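Long-range contact in L-amino acid deaminase (Proteus vulgaris, PDB 5HXW), which probably catalyses the FAD-dependent oxidative deamination of L-amino acids at the membrane, yielding the corresponding keto acids: residues T256-S267 with S384-A395. Numbering follows the deposited sequence.
With FAD (flavin-adenine dinucleotide), chain G.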
loop_
_atom_site.group_PDB
_atom_site.type_symbol
_atom_site.label_atom_id
_atom_site.label_comp_id
_atom_site.label_asym_id
_atom_site.label_seq_id
_atom_site.Cartn_x
_atom_site.Cartn_y
_atom_site.Cartn_z
ATOM N N THR A 256 4.768 -14.432 -0.053
ATOM C CA THR A 256 4.397 -13.333 -0.948
ATOM C C THR A 256 4.987 -13.553 -2.334
ATOM O O THR A 256 6.058 -14.150 -2.478
ATOM C CB THR A 256 4.876 -11.953 -0.437
ATOM O OG1 THR A 256 6.310 -11.920 -0.393
ATOM C CG2 THR A 256 4.314 -11.632 0.943
ATOM N N LEU A 257 4.280 -13.067 -3.348
ATOM C CA LEU A 257 4.800 -13.042 -4.707
ATOM C C LEU A 257 4.785 -11.615 -5.244
ATOM O O LEU A 257 3.870 -10.854 -4.917
ATOM C CB LEU A 257 4.010 -13.989 -5.623
ATOM C CG LEU A 257 4.215 -15.502 -5.448
ATOM C CD1 LEU A 257 3.438 -16.269 -6.505
ATOM C CD2 LEU A 257 5.687 -15.889 -5.509
ATOM N N PRO A 258 5.803 -11.244 -6.055
ATOM C CA PRO A 258 5.837 -9.903 -6.641
ATOM C C PRO A 258 4.722 -9.648 -7.659
ATOM O O PRO A 258 4.297 -10.560 -8.371
ATOM C CB PRO A 258 7.208 -9.849 -7.324
ATOM C CG PRO A 258 7.548 -11.270 -7.597
ATOM C CD PRO A 258 7.005 -12.018 -6.418
ATOM N N ALA A 259 4.254 -8.404 -7.691
ATOM C CA ALA A 259 3.300 -7.926 -8.686
ATOM C C ALA A 259 3.714 -6.528 -9.134
ATOM O O ALA A 259 4.261 -5.754 -8.345
ATOM C CB ALA A 259 1.897 -7.912 -8.108
ATOM N N TYR A 260 3.459 -6.211 -10.397
ATOM C CA TYR A 260 3.811 -4.912 -10.961
ATOM C C TYR A 260 2.636 -4.258 -11.673
ATOM O O TYR A 260 1.823 -4.939 -12.305
ATOM C CB TYR A 260 4.997 -5.050 -11.918
ATOM C CG TYR A 260 6.321 -5.165 -11.213
ATOM C CD1 TYR A 260 6.826 -6.413 -10.823
ATOM C CD2 TYR A 260 7.077 -4.025 -10.918
ATOM C CE1 TYR A 260 8.045 -6.520 -10.162
ATOM C CE2 TYR A 260 8.299 -4.125 -10.265
ATOM C CZ TYR A 260 8.776 -5.370 -9.887
ATOM O OH TYR A 260 9.983 -5.466 -9.239
ATOM N N GLN A 261 2.558 -2.935 -11.554
ATOM C CA GLN A 261 1.558 -2.141 -12.262
ATOM C C GLN A 261 2.118 -0.775 -12.636
ATOM O O GLN A 261 2.684 -0.065 -11.797
ATOM C CB GLN A 261 0.283 -1.987 -11.430
ATOM C CG GLN A 261 -0.883 -1.383 -12.201
ATOM C CD GLN A 261 -2.110 -1.148 -11.343
ATOM O OE1 GLN A 261 -2.016 -0.698 -10.198
ATOM N NE2 GLN A 261 -3.276 -1.451 -11.899
ATOM N N SER A 262 1.953 -0.427 -13.908
ATOM C CA SER A 262 2.349 0.878 -14.415
ATOM C C SER A 262 1.332 1.942 -14.013
ATOM O O SER A 262 0.123 1.683 -13.971
ATOM C CB SER A 262 2.507 0.829 -15.930
ATOM O OG SER A 262 3.521 -0.087 -16.302
ATOM N N GLN A 263 1.844 3.128 -13.696
ATOM C CA GLN A 263 1.025 4.292 -13.349
ATOM C C GLN A 263 1.491 5.520 -14.132
ATOM O O GLN A 263 2.672 5.637 -14.482
ATOM C CB GLN A 263 1.107 4.590 -11.849
ATOM C CG GLN A 263 0.614 3.492 -10.914
ATOM C CD GLN A 263 -0.901 3.389 -10.830
ATOM O OE1 GLN A 263 -1.616 4.397 -10.848
ATOM N NE2 GLN A 263 -1.397 2.161 -10.722
ATOM N N GLN A 264 0.556 6.430 -14.402
ATOM C CA GLN A 264 0.877 7.710 -15.037
ATOM C C GLN A 264 0.093 8.882 -14.439
ATOM O O GLN A 264 -0.939 8.691 -13.786
ATOM C CB GLN A 264 0.738 7.639 -16.571
ATOM C CG GLN A 264 -0.667 7.381 -17.094
ATOM C CD GLN A 264 -0.715 6.979 -18.557
ATOM O OE1 GLN A 264 0.189 7.280 -19.340
ATOM N NE2 GLN A 264 -1.789 6.300 -18.937
ATOM N N LEU A 265 0.613 10.087 -14.665
ATOM C CA LEU A 265 0.047 11.322 -14.138
ATOM C C LEU A 265 -0.054 12.348 -15.260
ATOM O O LEU A 265 0.938 12.634 -15.941
ATOM C CB LEU A 265 0.937 11.861 -13.015
ATOM C CG LEU A 265 0.269 12.495 -11.797
ATOM C CD1 LEU A 265 0.135 11.474 -10.672
ATOM C CD2 LEU A 265 1.080 13.697 -11.336
ATOM N N ILE A 266 -1.257 12.882 -15.459
ATOM C CA ILE A 266 -1.508 13.905 -16.486
ATOM C C ILE A 266 -2.040 15.211 -15.899
ATOM O O ILE A 266 -2.635 15.220 -14.815
ATOM C CB ILE A 266 -2.427 13.406 -17.636
ATOM C CG1 ILE A 266 -3.750 12.836 -17.093
ATOM C CG2 ILE A 266 -1.681 12.406 -18.514
ATOM C CD1 ILE A 266 -4.841 12.673 -18.130
ATOM N N SER A 267 -1.813 16.303 -16.625
ATOM C CA SER A 267 -2.261 17.637 -16.229
ATOM C C SER A 267 -3.785 17.796 -16.279
ATOM O O SER A 267 -4.483 17.041 -16.968
ATOM C CB SER A 267 -1.581 18.698 -17.098
ATOM O OG SER A 267 -1.888 18.504 -18.467
ATOM N N SER A 384 -4.365 17.327 -22.288
ATOM C CA SER A 384 -3.566 17.095 -21.083
ATOM C C SER A 384 -2.151 16.626 -21.403
ATOM O O SER A 384 -1.950 15.744 -22.247
ATOM C CB SER A 384 -4.249 16.090 -20.154
ATOM O OG SER A 384 -5.448 16.619 -19.617
ATOM N N LYS A 385 -1.183 17.238 -20.724
ATOM C CA LYS A 385 0.230 16.891 -20.861
ATOM C C LYS A 385 0.641 15.821 -19.856
ATOM O O LYS A 385 0.093 15.743 -18.753
ATOM C CB LYS A 385 1.117 18.134 -20.724
ATOM C CG LYS A 385 1.156 18.995 -21.979
ATOM C CD LYS A 385 1.996 20.247 -21.787
ATOM C CE LYS A 385 1.988 21.102 -23.045
ATOM N NZ LYS A 385 3.044 22.151 -23.014
ATOM N N LEU A 386 1.611 15.005 -20.258
ATOM C CA LEU A 386 2.122 13.903 -19.454
ATOM C C LEU A 386 3.144 14.427 -18.444
ATOM O O LEU A 386 4.177 14.978 -18.831
ATOM C CB LEU A 386 2.750 12.866 -20.388
ATOM C CG LEU A 386 2.774 11.370 -20.082
ATOM C CD1 LEU A 386 1.378 10.769 -19.981
ATOM C CD2 LEU A 386 3.563 10.684 -21.186
ATOM N N ILE A 387 2.839 14.268 -17.155
ATOM C CA ILE A 387 3.707 14.751 -16.064
ATOM C C ILE A 387 4.735 13.692 -15.625
ATOM O O ILE A 387 5.940 13.961 -15.636
ATOM C CB ILE A 387 2.890 15.293 -14.857
ATOM C CG1 ILE A 387 2.069 16.524 -15.275
ATOM C CG2 ILE A 387 3.798 15.639 -13.675
ATOM C CD1 ILE A 387 0.895 16.835 -14.370
ATOM N N ASP A 388 4.257 12.505 -15.242
ATOM C CA ASP A 388 5.120 11.439 -14.725
ATOM C C ASP A 388 4.590 10.041 -15.049
ATOM O O ASP A 388 3.377 9.816 -15.064
ATOM C CB ASP A 388 5.309 11.596 -13.208
ATOM C CG ASP A 388 6.569 10.900 -12.682
ATOM O OD1 ASP A 388 7.334 10.291 -13.468
ATOM O OD2 ASP A 388 6.798 10.973 -11.455
ATOM N N GLN A 389 5.518 9.118 -15.308
ATOM C CA GLN A 389 5.210 7.712 -15.598
ATOM C C GLN A 389 6.160 6.802 -14.823
ATOM O O GLN A 389 7.383 6.944 -14.922
ATOM C CB GLN A 389 5.331 7.421 -17.096
ATOM C CG GLN A 389 4.237 8.019 -17.968
ATOM C CD GLN A 389 4.434 7.717 -19.441
ATOM O OE1 GLN A 389 5.448 8.080 -20.034
ATOM N NE2 GLN A 389 3.452 7.064 -20.042
ATOM N N TRP A 390 5.596 5.875 -14.051
ATOM C CA TRP A 390 6.392 4.958 -13.232
ATOM C C TRP A 390 5.791 3.551 -13.135
ATOM O O TRP A 390 4.632 3.327 -13.509
ATOM C CB TRP A 390 6.625 5.550 -11.836
ATOM C CG TRP A 390 5.380 5.638 -10.993
ATOM C CD1 TRP A 390 4.901 4.684 -10.138
ATOM C CD2 TRP A 390 4.463 6.737 -10.921
ATOM N NE1 TRP A 390 3.742 5.116 -9.543
ATOM C CE2 TRP A 390 3.451 6.374 -9.995
ATOM C CE3 TRP A 390 4.397 7.996 -11.542
ATOM C CZ2 TRP A 390 2.376 7.223 -9.680
ATOM C CZ3 TRP A 390 3.325 8.844 -11.226
ATOM C CH2 TRP A 390 2.330 8.448 -10.302
ATOM N N SER A 391 6.602 2.615 -12.641
ATOM C CA SER A 391 6.152 1.277 -12.280
ATOM C C SER A 391 6.110 1.140 -10.755
ATOM O O SER A 391 6.966 1.690 -10.055
ATOM C CB SER A 391 7.080 0.233 -12.885
ATOM O OG SER A 391 6.613 -1.077 -12.624
ATOM N N GLY A 392 5.111 0.421 -10.249
ATOM C CA GLY A 392 4.984 0.162 -8.815
ATOM C C GLY A 392 4.976 -1.320 -8.485
ATOM O O GLY A 392 4.183 -2.080 -9.057
ATOM N N ALA A 393 5.840 -1.719 -7.547
ATOM C CA ALA A 393 5.997 -3.122 -7.137
ATOM C C ALA A 393 5.245 -3.459 -5.852
ATOM O O ALA A 393 5.457 -2.825 -4.820
ATOM C CB ALA A 393 7.471 -3.468 -6.978
ATOM N N MET A 394 4.378 -4.469 -5.929
ATOM C CA MET A 394 3.682 -5.018 -4.755
ATOM C C MET A 394 4.235 -6.397 -4.388
ATOM O O MET A 394 4.969 -7.016 -5.166
ATOM C CB MET A 394 2.180 -5.173 -5.020
ATOM C CG MET A 394 1.468 -3.958 -5.573
ATOM S SD MET A 394 0.112 -4.463 -6.646
ATOM C CE MET A 394 0.278 -3.276 -7.973
ATOM N N ALA A 395 3.874 -6.854 -3.191
ATOM C CA ALA A 395 4.037 -8.243 -2.772
ATOM C C ALA A 395 2.741 -8.657 -2.089
ATOM O O ALA A 395 2.345 -8.071 -1.076
ATOM C CB ALA A 395 5.231 -8.403 -1.844
HETATM P PA FAD G . 6.743 0.411 1.291
HETATM O O1A FAD G . 7.428 -0.148 0.070
HETATM O O2A FAD G . 6.013 1.714 1.171
HETATM O O5B FAD G . 7.824 0.548 2.467
HETATM C C5B FAD G . 8.783 -0.472 2.710
HETATM C C4B FAD G . 10.121 0.197 2.948
HETATM O O4B FAD G . 10.978 -0.678 3.677
HETATM C C3B FAD G . 10.826 0.522 1.641
HETATM O O3B FAD G . 11.057 1.933 1.626
HETATM C C2B FAD G . 12.125 -0.269 1.695
HETATM O O2B FAD G . 13.233 0.460 1.168
HETATM C C1B FAD G . 12.304 -0.528 3.178
HETATM N N9A FAD G . 13.089 -1.741 3.506
HETATM C C8A FAD G . 12.864 -2.991 3.053
HETATM N N7A FAD G . 13.759 -3.867 3.565
HETATM C C5A FAD G . 14.581 -3.169 4.367
HETATM C C6A FAD G . 15.752 -3.479 5.221
HETATM N N6A FAD G . 16.207 -4.748 5.303
HETATM N N1A FAD G . 16.331 -2.463 5.912
HETATM C C2A FAD G . 15.869 -1.196 5.838
HETATM N N3A FAD G . 14.810 -0.841 5.078
HETATM C C4A FAD G . 14.135 -1.766 4.336
HETATM N N1 FAD G . -2.930 1.553 -1.750
HETATM C C2 FAD G . -4.102 2.208 -1.562
HETATM O O2 FAD G . -4.561 2.264 -0.403
HETATM N N3 FAD G . -4.777 2.783 -2.580
HETATM C C4 FAD G . -4.331 2.751 -3.852
HETATM O O4 FAD G . -4.982 3.302 -4.772
HETATM C C4X FAD G . -3.043 2.053 -4.138
HETATM N N5 FAD G . -2.514 1.967 -5.384
HETATM C C5X FAD G . -1.342 1.312 -5.618
HETATM C C6 FAD G . -0.814 1.239 -6.912
HETATM C C7 FAD G . 0.395 0.583 -7.155
HETATM C C7M FAD G . 0.933 0.524 -8.564
HETATM C C8 FAD G . 1.128 -0.048 -6.013
HETATM C C8M FAD G . 2.436 -0.772 -6.172
HETATM C C9 FAD G . 0.603 0.026 -4.733
HETATM C C9A FAD G . -0.602 0.678 -4.484
HETATM N N10 FAD G . -1.127 0.765 -3.168
HETATM C C10 FAD G . -2.356 1.437 -2.973
HETATM C "C1'" FAD G . -0.440 0.114 -2.044
HETATM C "C2'" FAD G . 0.462 0.937 -1.154
HETATM O "O2'" FAD G . 1.425 1.626 -1.952
HETATM C "C3'" FAD G . 1.193 -0.050 -0.245
HETATM O "O3'" FAD G . 0.319 -1.102 0.221
HETATM C "C4'" FAD G . 1.865 0.643 0.937
HETATM O "O4'" FAD G . 2.784 1.658 0.490
HETATM C "C5'" FAD G . 2.611 -0.395 1.757
HETATM O "O5'" FAD G . 3.492 0.284 2.635
HETATM P P FAD G . 4.808 -0.436 3.186
HETATM O O1P FAD G . 5.443 0.544 4.131
HETATM O O2P FAD G . 4.429 -1.799 3.693
HETATM O O3P FAD G . 5.720 -0.681 1.878
#
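The dimethylbenzene edge of the flavin meets this antiparallel strand pair where Gly392 faces Gln261. The bare CA of Gly392 leaves room for the C7M methyl of FAD, and FAD C8M lies 3.5 Å from Gly392 C. Met394 CG approaches C8M at 3.4 Å, and its thioether bends back so that CE touches Gln261 CB. FAD C7M is met by Gln261 OE1 and by Gln263 NE2, the latter at 3.6 Å. Gln263 reaches it through a chain bent at chi2 (-76°), while its CB sits over the Trp390 indole as a CH-pi contact, 3.8 Å from the five-membered ring centroid. Leu265 CD1 comes to the edge of the same indole, whose NE1 is hydrogen-bonded to Arg78 O.

On the other face, Tyr260 CE2 packs on Ala393 CB at 3.5 Å; farther along, Gln264 and Gln389 run side by side with their amide planes almost parallel (2° apart). Gln389 NE2 gives a weak hydrogen bond to Gln264 OE1, while Gln264 NE2 is held by Leu367 O. Paired backbone bonds keep the register until a classic beta bulge, where Ile387 and Asp388 both face Leu265. Beyond it, Ser267 OG accepts a hydrogen bond from Lys385 N at 2.7 Å and Ser384 OG donates to Ser267 O.

Strand 257-266 continues the sheet into strand 293-303, helix 364-377 covers the face bearing Ser262, Gln264 and Gln389, and FAD lies against the opposite one.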